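Local coordinates for cupin domain protein (Microcystis aeruginosa DIANCHI905, PDB 5ZBF), which binds iron(II) and 4-hydroxyphenylpyruvic acid as a cupin-superfamily isomerase that probably acts in forming the Choi moiety of aeruginosins, at residues Q25-Q30 with L99-S104; P46-G51 with A78-S83; E156-I161 with G180-A185; I137-I142 with N202-L207. All coordinates share one frame; numbering follows the deposited sequence.

In the fold
The chain is an all-beta protein with two cupin modules, and the four contacts sample both. Contacts 1 and 2 come first along the chain, with centres about 10 Å apart, and meet where strand 94-101 of contact 1 runs beside strand 48-55 of contact 2; both reach the bound ligand, and contact 2 also supplies an iron ligand. Contacts 3 and 4 follow, with centres about 10 Å apart, in the second module, where strands 156-161 and 201-208 pair. Contact 2 lies between the two segments of contact 1 in sequence, as contact 3 does for contact 4. Between modules, Phe29 and Leu99 pack on Ile158, Phe160 and Ile206, so an apolar interface ties the substrate-binding module to its partner.

Contact 1: Q25-Q30 with L99-S104; sequences QDTIFQ and LKRITS. With ENO (3-(4-hydroxy-phenyl)pyruvic acid), chain B.
Phe29 and Leu99 form the compact part of this antiparallel pair. Leu99 CG approaches CD1 of the Phe29 ring at 3.8 Å, the two side chains crossing at a slant, while Leu99 CD2 reaches back to Thr27 CG2 at 3.9 Å. Ile158, Phe160 and Ile206 close over this face. Between the strands, Ile28 and Lys100 exchange two backbone hydrogen bonds, Ile28 N to Lys100 O at 166° and Lys100 N to Ile28 O at 161°. Strands 27-34 and 94-101 belong to the beta-barrel of a cupin module, and their other face carries part of its ligand pocket: Lys100 NZ bonds to carboxylate oxygen O1 of 4-hydroxyphenylpyruvic acid (3.0 Å) and Gln30 NE2 to the second oxygen, O2 (3.2 Å). The Lys100 chain, bent at chi3 (66°), turns its ammonium group to that carboxylate. Arg101, also buried, stretches out from CG to NE, and its NH2 meets Thr27 OG1 at 2.9 Å in the guanidinium plane, a bond that marks the boundary of the packed part. Beyond it the loose side begins at the exposed Asp26, where one water joins the same NH2 to Asp26 N and another links Asp26 O with Ile102 N. A leucine in place of Arg101 would probably leave Thr27 OG1 and the water on Asp26 N without their guanidinium partner. Asp26 CB lies 3.9 Å from Arg101 NH2.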
# COMPACT_ATOMS: atom_id res chain seq x y z
N GLN A 25 -9.60 0.33 -10.52
CA GLN A 25 -9.47 0.32 -11.98
C GLN A 25 -8.44 -0.74 -12.41
O GLN A 25 -8.70 -1.92 -12.23
CB GLN A 25 -9.18 1.72 -12.52
CG GLN A 25 -10.43 2.59 -12.48
CD GLN A 25 -10.22 3.99 -13.04
OE1 GLN A 25 -9.20 4.29 -13.66
NE2 GLN A 25 -11.19 4.85 -12.81
N ASP A 26 -7.29 -0.34 -12.94
CA ASP A 26 -6.33 -1.33 -13.47
C ASP A 26 -5.29 -1.76 -12.44
O ASP A 26 -4.36 -2.51 -12.78
CB ASP A 26 -5.66 -0.81 -14.74
CG ASP A 26 -6.64 -0.62 -15.88
OD1 ASP A 26 -7.62 -1.39 -15.98
OD2 ASP A 26 -6.42 0.30 -16.69
N THR A 27 -5.44 -1.30 -11.20
CA THR A 27 -4.59 -1.72 -10.11
C THR A 27 -5.41 -2.56 -9.12
O THR A 27 -6.55 -2.22 -8.80
CB THR A 27 -4.04 -0.49 -9.37
OG1 THR A 27 -3.41 0.38 -10.31
CG2 THR A 27 -3.03 -0.89 -8.29
N ILE A 28 -4.83 -3.67 -8.69
CA ILE A 28 -5.37 -4.45 -7.58
C ILE A 28 -4.58 -4.13 -6.32
O ILE A 28 -3.35 -4.20 -6.31
CB ILE A 28 -5.27 -5.96 -7.88
CG1 ILE A 28 -6.13 -6.33 -9.09
CG2 ILE A 28 -5.69 -6.77 -6.66
CD1 ILE A 28 -5.65 -7.57 -9.80
N PHE A 29 -5.30 -3.77 -5.26
CA PHE A 29 -4.71 -3.58 -3.94
C PHE A 29 -5.22 -4.71 -3.07
O PHE A 29 -6.42 -5.00 -3.06
CB PHE A 29 -5.13 -2.23 -3.36
CG PHE A 29 -4.65 -2.00 -1.94
CD1 PHE A 29 -3.49 -1.28 -1.70
CD2 PHE A 29 -5.36 -2.50 -0.85
CE1 PHE A 29 -3.03 -1.08 -0.40
CE2 PHE A 29 -4.90 -2.31 0.44
CZ PHE A 29 -3.75 -1.57 0.67
N GLN A 30 -4.33 -5.35 -2.32
CA GLN A 30 -4.76 -6.37 -1.37
C GLN A 30 -4.12 -6.24 -0.00
O GLN A 30 -2.96 -5.91 0.13
CB GLN A 30 -4.53 -7.78 -1.94
CG GLN A 30 -3.08 -8.10 -2.27
CD GLN A 30 -2.92 -9.33 -3.17
OE1 GLN A 30 -3.77 -9.61 -4.00
NE2 GLN A 30 -1.82 -10.03 -3.01
N LEU A 99 0.31 -4.24 -4.08
CA LEU A 99 -0.37 -3.67 -5.23
C LEU A 99 0.17 -4.37 -6.45
O LEU A 99 1.37 -4.62 -6.53
CB LEU A 99 -0.11 -2.17 -5.37
CG LEU A 99 -0.77 -1.30 -4.33
CD1 LEU A 99 0.18 -1.10 -3.16
CD2 LEU A 99 -1.20 0.02 -4.93
N LYS A 100 -0.72 -4.70 -7.37
CA LYS A 100 -0.36 -5.37 -8.61
C LYS A 100 -0.98 -4.65 -9.79
O LYS A 100 -2.14 -4.23 -9.74
CB LYS A 100 -0.77 -6.84 -8.57
CG LYS A 100 0.07 -7.66 -7.61
CD LYS A 100 -0.58 -8.97 -7.24
CE LYS A 100 -0.68 -9.91 -8.43
NZ LYS A 100 -1.04 -11.27 -7.97
N ARG A 101 -0.20 -4.51 -10.86
CA ARG A 101 -0.59 -3.71 -12.02
C ARG A 101 0.29 -4.11 -13.19
O ARG A 101 1.49 -4.32 -13.00
CB ARG A 101 -0.37 -2.23 -11.71
CG ARG A 101 -0.79 -1.29 -12.81
CD ARG A 101 -0.29 0.11 -12.55
NE ARG A 101 -0.66 0.98 -13.66
CZ ARG A 101 -1.87 1.49 -13.86
NH1 ARG A 101 -2.07 2.27 -14.91
NH2 ARG A 101 -2.87 1.24 -13.03
N ILE A 102 -0.30 -4.22 -14.38
CA ILE A 102 0.49 -4.36 -15.60
C ILE A 102 1.09 -2.99 -15.88
O ILE A 102 0.36 -2.03 -16.16
CB ILE A 102 -0.36 -4.80 -16.82
CG1 ILE A 102 -1.00 -6.17 -16.57
CG2 ILE A 102 0.51 -4.83 -18.08
CD1 ILE A 102 -0.04 -7.33 -16.56
N THR A 103 2.42 -2.89 -15.79
CA THR A 103 3.10 -1.61 -15.92
C THR A 103 3.75 -1.43 -17.28
O THR A 103 4.09 -2.38 -17.97
CB THR A 103 4.21 -1.43 -14.87
OG1 THR A 103 5.15 -2.51 -14.95
CG2 THR A 103 3.61 -1.37 -13.49
N SER A 104 3.92 -0.16 -17.64
CA SER A 104 4.61 0.22 -18.86
C SER A 104 6.02 0.79 -18.60
O SER A 104 6.83 0.86 -19.54
CB SER A 104 3.77 1.27 -19.59
OG SER A 104 3.35 2.29 -18.71
O4 ENO B . 3.25 -12.29 -4.52
C9 ENO B . 1.35 -15.71 -2.64
C8 ENO B . 1.60 -17.07 -2.85
C7 ENO B . 2.85 -17.50 -3.31
C6 ENO B . 3.85 -16.56 -3.55
C5 ENO B . 3.60 -15.20 -3.34
C4 ENO B . 2.35 -14.77 -2.88
O3 ENO B . 3.10 -18.82 -3.52
C3 ENO B . 2.10 -13.29 -2.67
C2 ENO B . 2.16 -12.62 -4.04
C1 ENO B . 0.93 -12.39 -4.80
O2 ENO B . -0.20 -12.44 -4.25
O1 ENO B . 1.04 -12.15 -6.03
O HOH W 1 -3.07 -3.84 -14.75
O HOH W 2 -5.73 2.22 -13.21

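Contact 2: P46-G51 with A78-S83. With FE2 (Fe (II) ion), chain C; ENO (3-(4-hydroxy-phenyl)pyruvic acid), chain B.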
# COMPACT_ATOMS: atom_id res chain seq x y z
N PRO A 46 2.46 -11.66 -14.94
CA PRO A 46 2.75 -10.51 -15.79
C PRO A 46 2.56 -9.17 -15.07
O PRO A 46 3.17 -8.17 -15.46
CB PRO A 46 1.77 -10.66 -16.95
CG PRO A 46 0.65 -11.47 -16.41
CD PRO A 46 1.23 -12.36 -15.36
N GLU A 47 1.75 -9.14 -14.02
CA GLU A 47 1.61 -7.93 -13.23
C GLU A 47 2.89 -7.67 -12.44
O GLU A 47 3.47 -8.59 -11.85
CB GLU A 47 0.43 -8.01 -12.26
CG GLU A 47 -0.93 -8.10 -12.93
CD GLU A 47 -1.33 -9.50 -13.35
OE1 GLU A 47 -0.61 -10.47 -13.03
OE2 GLU A 47 -2.38 -9.63 -14.02
N SER A 48 3.33 -6.41 -12.45
CA SER A 48 4.34 -5.93 -11.53
C SER A 48 3.72 -5.82 -10.15
O SER A 48 2.52 -5.58 -10.01
CB SER A 48 4.86 -4.56 -11.95
OG SER A 48 5.44 -4.61 -13.23
N GLN A 49 4.56 -5.97 -9.13
CA GLN A 49 4.09 -6.05 -7.75
C GLN A 49 5.01 -5.31 -6.80
O GLN A 49 6.24 -5.37 -6.92
CB GLN A 49 4.00 -7.52 -7.35
CG GLN A 49 3.55 -7.79 -5.92
CD GLN A 49 3.59 -9.26 -5.57
OE1 GLN A 49 4.19 -9.66 -4.57
NE2 GLN A 49 2.97 -10.07 -6.41
N ILE A 50 4.39 -4.60 -5.87
CA ILE A 50 5.08 -3.98 -4.75
C ILE A 50 4.29 -4.25 -3.49
O ILE A 50 3.09 -4.53 -3.57
CB ILE A 50 5.21 -2.45 -4.92
CG1 ILE A 50 3.83 -1.79 -5.10
CG2 ILE A 50 6.11 -2.13 -6.11
CD1 ILE A 50 3.86 -0.28 -5.20
N GLY A 51 4.93 -4.13 -2.34
CA GLY A 51 4.22 -4.28 -1.08
C GLY A 51 5.05 -4.01 0.14
O GLY A 51 6.25 -3.81 0.03
N ALA A 78 8.77 -6.43 -7.24
CA ALA A 78 8.91 -7.54 -8.18
C ALA A 78 8.37 -7.10 -9.53
O ALA A 78 7.15 -7.01 -9.73
CB ALA A 78 8.14 -8.75 -7.67
N ASP A 79 9.28 -6.81 -10.46
CA ASP A 79 8.87 -6.39 -11.81
C ASP A 79 8.20 -7.55 -12.56
O ASP A 79 8.16 -8.66 -12.06
CB ASP A 79 10.07 -5.86 -12.58
CG ASP A 79 10.50 -4.47 -12.09
OD1 ASP A 79 9.75 -3.79 -11.35
OD2 ASP A 79 11.61 -4.05 -12.47
N ALA A 80 7.68 -7.25 -13.75
CA ALA A 80 6.87 -8.21 -14.52
C ALA A 80 7.59 -9.54 -14.70
O ALA A 80 8.74 -9.57 -15.12
CB ALA A 80 6.52 -7.62 -15.89
N ASN A 81 6.90 -10.63 -14.34
CA ASN A 81 7.41 -11.99 -14.50
C ASN A 81 8.72 -12.31 -13.77
O ASN A 81 9.38 -13.30 -14.08
CB ASN A 81 7.53 -12.35 -15.99
CG ASN A 81 6.19 -12.35 -16.68
OD1 ASN A 81 5.95 -11.55 -17.58
ND2 ASN A 81 5.29 -13.24 -16.24
N VAL A 82 9.09 -11.48 -12.79
CA VAL A 82 10.26 -11.77 -11.96
C VAL A 82 9.79 -12.75 -10.90
O VAL A 82 8.83 -12.47 -10.18
CB VAL A 82 10.83 -10.49 -11.31
CG1 VAL A 82 11.92 -10.82 -10.30
CG2 VAL A 82 11.36 -9.56 -12.39
N SER A 83 10.46 -13.89 -10.80
CA SER A 83 10.08 -14.91 -9.83
C SER A 83 10.29 -14.40 -8.42
O SER A 83 11.35 -13.89 -8.09
CB SER A 83 10.87 -16.20 -10.05
OG SER A 83 10.41 -16.87 -11.21
FE FE2 C . 3.17 -12.18 -6.62
O4 ENO B . 3.25 -12.29 -4.52
C9 ENO B . 1.35 -15.71 -2.64
C8 ENO B . 1.60 -17.07 -2.85
C7 ENO B . 2.85 -17.50 -3.31
C6 ENO B . 3.85 -16.56 -3.55
C5 ENO B . 3.60 -15.20 -3.34
C4 ENO B . 2.35 -14.77 -2.88
O3 ENO B . 3.10 -18.82 -3.52
C3 ENO B . 2.10 -13.29 -2.67
C2 ENO B . 2.16 -12.62 -4.04
C1 ENO B . 0.93 -12.39 -4.80
O2 ENO B . -0.20 -12.44 -4.25
O1 ENO B . 1.04 -12.15 -6.03
O HOH W 3 5.68 -9.40 -10.52
O HOH W 4 8.23 -4.84 -15.25
O HOH W 5 7.37 -3.66 -9.53
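Ala78 O receives the backbone N-H of Gln49 at 2.9 Å and a CA-H contact from Ser48, and a water that also lies close to Glu47 O stands near it. With the return bond from Ala78 N to Gln49 O (2.8 Å, 172°) this makes one antiparallel hydrogen-bonded pair at the iron site of the cupin fold. Gln49 and Ala78 face the same side of the sheet. From there the Gln49 side chain, CG anti to the backbone N (chi1 179°) and extended beyond it, carries its terminal amide to the iron. His43, His45 and His84 complete the protein ligands, and 4-hydroxyphenylpyruvic acid chelates the metal through its keto oxygen O4, 2.1 Å from the iron, and its carboxylate oxygen O1. Two backbone carbonyls of the contact act in the second shell: Glu47 O accepts from His45 ND1 and Val82 O from His84 ND1, which helps fix the rotation of both imidazoles. Past Ala78 the chain reverses in a type II turn, Asp79 to Val82, closed by Val82 N to Asp79 O at 3.1 Å, with Asn81 in the left-handed conformation. Here packing thins toward the exposed side. The hydroxyl of Ser48 bonds to Thr103, the Asn81 amide lies beside the Pro46 ring, and Ala80 CB rests 3.4 Å from Pro46 O.

Contact 3: E156-I161 with G180-A185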
# COMPACT_ATOMS: atom_id res chain seq x y z
N GLU A 156 -3.18 8.75 -10.01
CA GLU A 156 -4.09 7.92 -9.23
C GLU A 156 -3.50 7.71 -7.85
O GLU A 156 -2.28 7.60 -7.71
CB GLU A 156 -4.32 6.58 -9.90
CG GLU A 156 -5.04 6.71 -11.22
CD GLU A 156 -5.08 5.41 -11.96
OE1 GLU A 156 -4.37 5.28 -12.98
OE2 GLU A 156 -5.82 4.51 -11.50
N GLU A 157 -4.36 7.66 -6.84
CA GLU A 157 -3.93 7.51 -5.46
C GLU A 157 -4.80 6.49 -4.75
O GLU A 157 -6.03 6.53 -4.85
CB GLU A 157 -4.01 8.85 -4.75
CG GLU A 157 -3.59 8.82 -3.29
CD GLU A 157 -3.62 10.20 -2.68
OE1 GLU A 157 -3.30 11.18 -3.39
OE2 GLU A 157 -3.96 10.31 -1.48
N ILE A 158 -4.14 5.58 -4.05
CA ILE A 158 -4.83 4.62 -3.19
C ILE A 158 -4.32 4.86 -1.79
O ILE A 158 -3.11 4.97 -1.59
CB ILE A 158 -4.50 3.18 -3.61
CG1 ILE A 158 -5.02 2.93 -5.02
CG2 ILE A 158 -5.09 2.18 -2.61
CD1 ILE A 158 -4.45 1.69 -5.68
N GLY A 159 -5.21 4.91 -0.80
CA GLY A 159 -4.75 5.10 0.57
C GLY A 159 -5.56 4.40 1.65
O GLY A 159 -6.68 3.96 1.42
N PHE A 160 -4.98 4.31 2.83
CA PHE A 160 -5.63 3.69 3.97
C PHE A 160 -4.94 4.12 5.24
O PHE A 160 -3.85 4.67 5.20
CB PHE A 160 -5.60 2.15 3.82
CG PHE A 160 -4.23 1.53 3.84
CD1 PHE A 160 -3.72 0.96 5.01
CD2 PHE A 160 -3.45 1.47 2.68
CE1 PHE A 160 -2.46 0.37 5.02
CE2 PHE A 160 -2.19 0.91 2.70
CZ PHE A 160 -1.70 0.35 3.87
N ILE A 161 -5.57 3.84 6.38
CA ILE A 161 -5.00 4.21 7.67
C ILE A 161 -4.80 2.99 8.55
O ILE A 161 -5.43 1.95 8.33
CB ILE A 161 -5.84 5.28 8.39
CG1 ILE A 161 -7.20 4.73 8.86
CG2 ILE A 161 -6.01 6.49 7.49
CD1 ILE A 161 -8.02 5.71 9.67
N GLY A 180 -8.55 -1.58 7.38
CA GLY A 180 -9.36 -2.60 6.70
C GLY A 180 -10.11 -2.11 5.49
O GLY A 180 -10.64 -2.91 4.71
N GLN A 181 -10.19 -0.78 5.34
CA GLN A 181 -10.83 -0.13 4.20
C GLN A 181 -9.77 0.66 3.46
O GLN A 181 -8.72 0.96 4.02
CB GLN A 181 -11.92 0.83 4.68
CG GLN A 181 -12.98 0.21 5.55
CD GLN A 181 -13.92 1.24 6.15
OE1 GLN A 181 -13.61 1.86 7.16
NE2 GLN A 181 -15.08 1.42 5.53
N ILE A 182 -10.04 0.97 2.20
CA ILE A 182 -9.18 1.89 1.44
C ILE A 182 -10.01 2.95 0.72
O ILE A 182 -11.23 2.82 0.56
CB ILE A 182 -8.29 1.17 0.38
CG1 ILE A 182 -9.11 0.70 -0.84
CG2 ILE A 182 -7.54 0.01 1.01
CD1 ILE A 182 -8.27 -0.02 -1.88
N TYR A 183 -9.34 4.02 0.29
CA TYR A 183 -9.92 4.91 -0.69
C TYR A 183 -9.13 4.80 -1.98
O TYR A 183 -7.93 4.48 -1.97
CB TYR A 183 -10.00 6.37 -0.19
CG TYR A 183 -8.67 7.06 -0.04
CD1 TYR A 183 -8.03 7.64 -1.13
CD2 TYR A 183 -8.04 7.12 1.20
CE1 TYR A 183 -6.79 8.27 -0.98
CE2 TYR A 183 -6.82 7.76 1.36
CZ TYR A 183 -6.19 8.32 0.27
OH TYR A 183 -4.97 8.94 0.44
N TYR A 184 -9.81 5.08 -3.08
CA TYR A 184 -9.20 5.13 -4.39
C TYR A 184 -9.63 6.43 -5.07
O TYR A 184 -10.82 6.66 -5.27
CB TYR A 184 -9.63 3.93 -5.23
CG TYR A 184 -9.26 4.06 -6.69
CD1 TYR A 184 -7.95 4.33 -7.07
CD2 TYR A 184 -10.23 3.92 -7.70
CE1 TYR A 184 -7.61 4.46 -8.41
CE2 TYR A 184 -9.88 4.04 -9.03
CZ TYR A 184 -8.57 4.31 -9.38
OH TYR A 184 -8.21 4.44 -10.71
N ALA A 185 -8.65 7.26 -5.40
CA ALA A 185 -8.90 8.54 -6.07
C ALA A 185 -8.29 8.49 -7.47
O ALA A 185 -7.07 8.59 -7.60
CB ALA A 185 -8.31 9.69 -5.28
O HOH W 6 -8.28 2.88 5.97
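Tyr183 lays its ring flat over the backbone of Gly159, its partner in a hydrogen-bonded antiparallel pair. Gly159 CA sits 3.8 Å from the ring centroid, 25° off the normal, and Gly159 N lies under the ring centre; a beta carbon on that glycine would collide with Tyr183 CZ. The tyrosine reaches this place because its CG stands between the backbone N and the carbonyl carbon (chi1 69°), which folds the ring across the neighbouring strand. Its hydroxyl ends up at the extended side chain of Glu157 and donates to OE2 at 2.6 Å, on the anti lone pair. Tyr184, on the other face, has its CG anti to the backbone N and runs lengthwise along the strand pair to Glu156. Its OH donates to Glu156 OE2 at 2.5 Å, meeting the carboxylate on its anti side but out of its plane. In both tyrosine-glutamate pairs the acceptor oxygen is at the ring edge while the carboxylate is turned by roughly 60° against the ring. On the Tyr184 face, Ile158 sets CG1 against Tyr184 CD1 at 3.8 Å and CG2 alongside Ile182 CD1 at 3.9 Å, and this face continues to Phe29 and Cys24. A water bridges Ile161 N and Gln181 O where the strands part. Tyr183 over Gly159 is a cross-strand aromatic-glycine pair, here in the antiparallel beta-barrel of the second cupin module.

Contact 4: I137-I142 with N202-L207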
# COMPACT_ATOMS: atom_id res chain seq x y z
N ILE A 137 5.34 5.70 -2.52
CA ILE A 137 4.65 5.38 -1.27
C ILE A 137 4.99 6.45 -0.24
O ILE A 137 6.14 6.83 -0.08
CB ILE A 137 5.02 3.96 -0.78
CG1 ILE A 137 4.49 2.93 -1.79
CG2 ILE A 137 4.44 3.69 0.61
CD1 ILE A 137 4.85 1.50 -1.47
N VAL A 138 3.95 6.94 0.44
CA VAL A 138 4.08 7.97 1.46
C VAL A 138 3.37 7.50 2.71
O VAL A 138 2.21 7.12 2.65
CB VAL A 138 3.45 9.30 0.99
CG1 VAL A 138 3.66 10.39 2.04
CG2 VAL A 138 4.03 9.71 -0.36
N MET A 139 4.07 7.51 3.84
CA MET A 139 3.47 7.23 5.15
C MET A 139 3.61 8.49 5.99
O MET A 139 4.69 9.08 6.04
CB MET A 139 4.21 6.08 5.84
CG MET A 139 3.57 5.62 7.14
SD MET A 139 4.30 4.12 7.83
CE MET A 139 5.95 4.67 8.26
N MET A 140 2.53 8.89 6.65
CA MET A 140 2.55 10.15 7.38
C MET A 140 1.51 10.19 8.48
O MET A 140 0.45 9.58 8.36
CB MET A 140 2.28 11.30 6.41
CG MET A 140 0.90 11.29 5.80
SD MET A 140 0.77 12.51 4.49
CE MET A 140 0.96 14.03 5.41
N LYS A 141 1.81 10.94 9.53
CA LYS A 141 0.87 11.13 10.62
C LYS A 141 -0.01 12.32 10.30
O LYS A 141 0.50 13.41 9.98
CB LYS A 141 1.61 11.35 11.94
CG LYS A 141 2.12 10.06 12.55
CD LYS A 141 2.45 10.20 14.03
CE LYS A 141 2.31 8.87 14.76
NZ LYS A 141 3.40 7.92 14.41
N ILE A 142 -1.31 12.10 10.37
CA ILE A 142 -2.31 13.17 10.26
C ILE A 142 -2.66 13.57 11.69
O ILE A 142 -3.32 12.81 12.38
CB ILE A 142 -3.59 12.69 9.53
CG1 ILE A 142 -3.26 12.04 8.17
CG2 ILE A 142 -4.56 13.86 9.35
CD1 ILE A 142 -2.51 12.93 7.19
N ASN A 202 -2.05 7.34 11.48
CA ASN A 202 -1.01 6.93 10.54
C ASN A 202 -1.65 6.54 9.21
O ASN A 202 -2.42 5.59 9.15
CB ASN A 202 -0.19 5.78 11.13
CG ASN A 202 0.59 6.20 12.37
OD1 ASN A 202 1.53 6.98 12.27
ND2 ASN A 202 0.20 5.70 13.55
N LEU A 203 -1.33 7.30 8.16
CA LEU A 203 -1.90 7.12 6.83
C LEU A 203 -0.81 6.65 5.89
O LEU A 203 0.32 7.13 5.97
CB LEU A 203 -2.50 8.43 6.31
CG LEU A 203 -3.12 8.36 4.90
CD1 LEU A 203 -4.39 9.19 4.81
CD2 LEU A 203 -2.11 8.78 3.85
N ILE A 204 -1.15 5.68 5.04
CA ILE A 204 -0.27 5.27 3.95
C ILE A 204 -1.00 5.54 2.64
O ILE A 204 -2.16 5.18 2.47
CB ILE A 204 0.09 3.77 4.06
CG1 ILE A 204 0.92 3.52 5.33
CG2 ILE A 204 0.82 3.27 2.81
CD1 ILE A 204 1.09 2.05 5.65
N LYS A 205 -0.31 6.20 1.71
CA LYS A 205 -0.86 6.36 0.38
C LYS A 205 0.14 5.90 -0.66
O LYS A 205 1.35 5.92 -0.43
CB LYS A 205 -1.33 7.80 0.13
CG LYS A 205 -0.26 8.84 0.29
CD LYS A 205 -0.85 10.23 0.08
CE LYS A 205 0.22 11.27 0.30
NZ LYS A 205 -0.29 12.65 0.09
N ILE A 206 -0.39 5.42 -1.78
CA ILE A 206 0.40 4.99 -2.91
C ILE A 206 -0.07 5.77 -4.13
O ILE A 206 -1.25 5.75 -4.47
CB ILE A 206 0.23 3.48 -3.19
CG1 ILE A 206 0.44 2.66 -1.92
CG2 ILE A 206 1.19 3.04 -4.29
CD1 ILE A 206 -0.84 2.25 -1.22
N LEU A 207 0.87 6.48 -4.74
CA LEU A 207 0.61 7.21 -5.96
C LEU A 207 1.07 6.36 -7.13
O LEU A 207 2.18 5.85 -7.10
CB LEU A 207 1.38 8.53 -5.96
CG LEU A 207 1.04 9.54 -4.87
CD1 LEU A 207 1.88 10.79 -5.09
CD2 LEU A 207 -0.44 9.89 -4.89
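This is a regular antiparallel strand pairing within the second cupin module, where strand 135-142 runs beside strand 201-208 and each has another strand on its far edge. Four backbone hydrogen bonds, all between 2.8 and 2.9 Å, join Val138 with Lys205 and Met140 with Leu203. On one face Ile137 and Ile206 lie side by side with their CG1 atoms 4.1 Å apart, Met139 slants across Ile204, CG to CG1 3.8 Å, and Met52 and Leu54 of strand 48-55 pack against this face from the first module. At the end of the same face Lys141 runs alongside Asn202, its chain bent at chi4 (72°) to bring NZ within 3.0 Å of OD1, in the amide plane on a lone pair. A leucine in place of Asn202 would probably leave the Lys141 ammonium group without this acceptor and free to swing away. The opposite face pairs Val138 with the aliphatic part of Lys205, whose extended chain passes Val138 CB at CG and again at CE, both 3.8 Å away, before NZ forms a salt bridge with Asp120. Farther along, Ile142 CG1 leans on Leu203 CB at 4.1 Å.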